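Local coordinates for protein yjcS (Bacillus subtilis, PDB 1Q8B) that is of unknown function but belongs to the antibiotic biosynthesis monooxygenase family and probably has catalytic activity, at residues L20-D25 / R61-W66. Numbering follows the deposited sequence.
Sequences LKIISD and RKIMLW
Leu-20 and Ile-63 form a hydrogen-bonded antiparallel pair joining the two central strands, 13-22 and 62-69, of the four-stranded sheet in this ferredoxin-like, dimeric alpha-beta barrel type fold. Leu-20 N gives a nearly straight bond to Ile-63 O (2.7 Å), and Ile-63 N returns one to Leu-20 O, which also receives a CA-H...O contact from Lys-62. On the face covered by helix 28-42, the branched side chains pack against one another. Ile-22 lies across Ile-63 at about a right angle, its CD1 3.9 Å from Ile-63 CG1, while Leu-20 CD1 meets the CD1 methyl of Leu-65, two residues beyond Ile-63, at 4.1 Å. Phe-35 of the helix packs on both Leu-20 and Ile-63; Leu-28 and Ile-31 pack on Ile-22. Lys-21 and Lys-62, a non-hydrogen-bonded pair, project from the other face; the Lys-21 chain leads away from strand 62-69, and Lys-62 NZ has a long, weak ion pair with Glu-96.

Past the pairing, Ile-22 N still bonds to Arg-61 O, and the Arg-61 side chain reaches past the end of strand 13-22 toward Ser-24. Bends at chi2 (-66°) and chi3 (-74°) set the guanidinium with its edge toward Ser-24 O, and the Ile-22 CG2 methyl comes within 3.6 Å of Arg-61 NH2. A water accepts from Arg-61 NE and donates to Ile-22 O and Ser-24 O, tying strand end to turn. The direct bond from Arg-61 NH2 to Ser-24 O (2.7 Å) runs in the guanidinium plane but reaches the oxygen from above its carbonyl plane; the same NH2 also bonds to Lys-26 O.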
loop_
_atom_site.group_PDB
_atom_site.type_symbol
_atom_site.label_atom_id
_atom_site.label_comp_id
_atom_site.label_asym_id
_atom_site.label_seq_id
_atom_site.Cartn_x
_atom_site.Cartn_y
_atom_site.Cartn_z
ATOM N N LEU A 20 -6.551 17.316 -1.508
ATOM C CA LEU A 20 -7.632 16.404 -1.829
ATOM C C LEU A 20 -8.943 17.149 -2.037
ATOM O O LEU A 20 -9.269 18.085 -1.304
ATOM C CB LEU A 20 -7.848 15.392 -0.701
ATOM C CG LEU A 20 -6.703 14.517 -0.195
ATOM C CD1 LEU A 20 -7.268 13.501 0.783
ATOM C CD2 LEU A 20 -6.024 13.807 -1.350
ATOM N N LYS A 21 -9.695 16.728 -3.043
ATOM C CA LYS A 21 -10.993 17.317 -3.303
ATOM C C LYS A 21 -12.012 16.372 -2.657
ATOM O O LYS A 21 -11.981 15.166 -2.906
ATOM C CB LYS A 21 -11.240 17.410 -4.809
ATOM C CG LYS A 21 -12.516 18.152 -5.163
ATOM C CD LYS A 21 -12.912 17.910 -6.596
ATOM C CE LYS A 21 -14.291 18.472 -6.855
ATOM N NZ LYS A 21 -14.776 18.087 -8.205
ATOM N N ILE A 22 -12.889 16.900 -1.805
ATOM C CA ILE A 22 -13.905 16.059 -1.171
ATOM C C ILE A 22 -15.057 15.880 -2.156
ATOM O O ILE A 22 -15.654 16.855 -2.611
ATOM C CB ILE A 22 -14.469 16.694 0.129
ATOM C CG1 ILE A 22 -13.366 16.841 1.173
ATOM C CG2 ILE A 22 -15.576 15.822 0.701
ATOM C CD1 ILE A 22 -13.766 17.690 2.360
ATOM N N ILE A 23 -15.355 14.633 -2.498
ATOM C CA ILE A 23 -16.437 14.336 -3.428
ATOM C C ILE A 23 -17.640 13.775 -2.675
ATOM O O ILE A 23 -18.690 13.518 -3.259
ATOM C CB ILE A 23 -15.974 13.344 -4.515
ATOM C CG1 ILE A 23 -15.442 12.060 -3.871
ATOM C CG2 ILE A 23 -14.897 14.002 -5.380
ATOM C CD1 ILE A 23 -14.884 11.052 -4.872
ATOM N N SER A 24 -17.469 13.584 -1.371
ATOM C CA SER A 24 -18.529 13.090 -0.504
ATOM C C SER A 24 -19.383 14.288 -0.096
ATOM O O SER A 24 -18.924 15.430 -0.151
ATOM C CB SER A 24 -17.924 12.446 0.743
ATOM O OG SER A 24 -18.907 12.245 1.744
ATOM N N ASP A 25 -20.621 14.036 0.309
ATOM C CA ASP A 25 -21.500 15.121 0.733
ATOM C C ASP A 25 -21.664 15.101 2.246
ATOM O O ASP A 25 -22.535 15.770 2.796
ATOM C CB ASP A 25 -22.872 15.012 0.049
ATOM C CG ASP A 25 -23.636 13.754 0.443
ATOM O OD1 ASP A 25 -24.703 13.502 -0.158
ATOM O OD2 ASP A 25 -23.179 13.020 1.350
ATOM N N ARG A 61 -14.242 22.742 0.418
ATOM C CA ARG A 61 -14.478 21.300 0.382
ATOM C C ARG A 61 -13.191 20.618 -0.098
ATOM O O ARG A 61 -13.188 19.873 -1.087
ATOM C CB ARG A 61 -15.649 20.961 -0.549
ATOM C CG ARG A 61 -16.991 21.478 -0.046
ATOM C CD ARG A 61 -17.407 20.790 1.245
ATOM N NE ARG A 61 -17.861 19.421 1.008
ATOM C CZ ARG A 61 -18.341 18.617 1.951
ATOM N NH1 ARG A 61 -18.433 19.042 3.207
ATOM N NH2 ARG A 61 -18.727 17.387 1.640
ATOM N N LYS A 62 -12.095 20.907 0.604
ATOM C CA LYS A 62 -10.788 20.343 0.280
ATOM C C LYS A 62 -10.027 20.026 1.557
ATOM O O LYS A 62 -10.279 20.625 2.605
ATOM C CB LYS A 62 -9.972 21.323 -0.565
ATOM C CG LYS A 62 -10.475 21.509 -1.988
ATOM C CD LYS A 62 -9.722 22.633 -2.677
ATOM C CE LYS A 62 -10.051 22.679 -4.155
ATOM N NZ LYS A 62 -11.516 22.613 -4.364
ATOM N N ILE A 63 -9.100 19.077 1.460
ATOM C CA ILE A 63 -8.284 18.665 2.591
ATOM C C ILE A 63 -6.835 18.665 2.139
ATOM O O ILE A 63 -6.517 18.173 1.059
ATOM C CB ILE A 63 -8.673 17.251 3.075
ATOM C CG1 ILE A 63 -10.110 17.268 3.605
ATOM C CG2 ILE A 63 -7.710 16.779 4.159
ATOM C CD1 ILE A 63 -10.644 15.903 3.965
HETATM N N MSE A 64 -5.958 19.220 2.968
HETATM C CA MSE A 64 -4.547 19.284 2.631
HETATM C C MSE A 64 -3.729 18.239 3.381
HETATM O O MSE A 64 -3.992 17.970 4.555
HETATM C CB MSE A 64 -4.004 20.671 2.949
HETATM C CG MSE A 64 -2.608 20.917 2.412
HETATM SE SE MSE A 64 -2.513 21.280 0.498
HETATM C CE MSE A 64 -3.910 22.615 0.378
ATOM N N LEU A 65 -2.739 17.656 2.701
ATOM C CA LEU A 65 -1.875 16.650 3.319
ATOM C C LEU A 65 -0.401 17.037 3.248
ATOM O O LEU A 65 0.111 17.404 2.192
ATOM C CB LEU A 65 -2.054 15.279 2.643
ATOM C CG LEU A 65 -3.436 14.607 2.573
ATOM C CD1 LEU A 65 -3.305 13.285 1.812
ATOM C CD2 LEU A 65 -3.991 14.359 3.980
ATOM N N TRP A 66 0.267 16.963 4.395
ATOM C CA TRP A 66 1.696 17.254 4.507
ATOM C C TRP A 66 2.303 15.909 4.862
ATOM O O TRP A 66 1.964 15.348 5.905
ATOM C CB TRP A 66 1.984 18.238 5.648
ATOM C CG TRP A 66 1.522 19.649 5.407
ATOM C CD1 TRP A 66 1.159 20.204 4.212
ATOM C CD2 TRP A 66 1.442 20.703 6.379
ATOM N NE1 TRP A 66 0.864 21.535 4.379
ATOM C CE2 TRP A 66 1.026 21.870 5.699
ATOM C CE3 TRP A 66 1.681 20.775 7.757
ATOM C CZ2 TRP A 66 0.843 23.100 6.352
ATOM C CZ3 TRP A 66 1.501 22.002 8.409
ATOM C CH2 TRP A 66 1.085 23.145 7.702
HETATM O O HOH W 1 -18.117 17.834 -1.527
#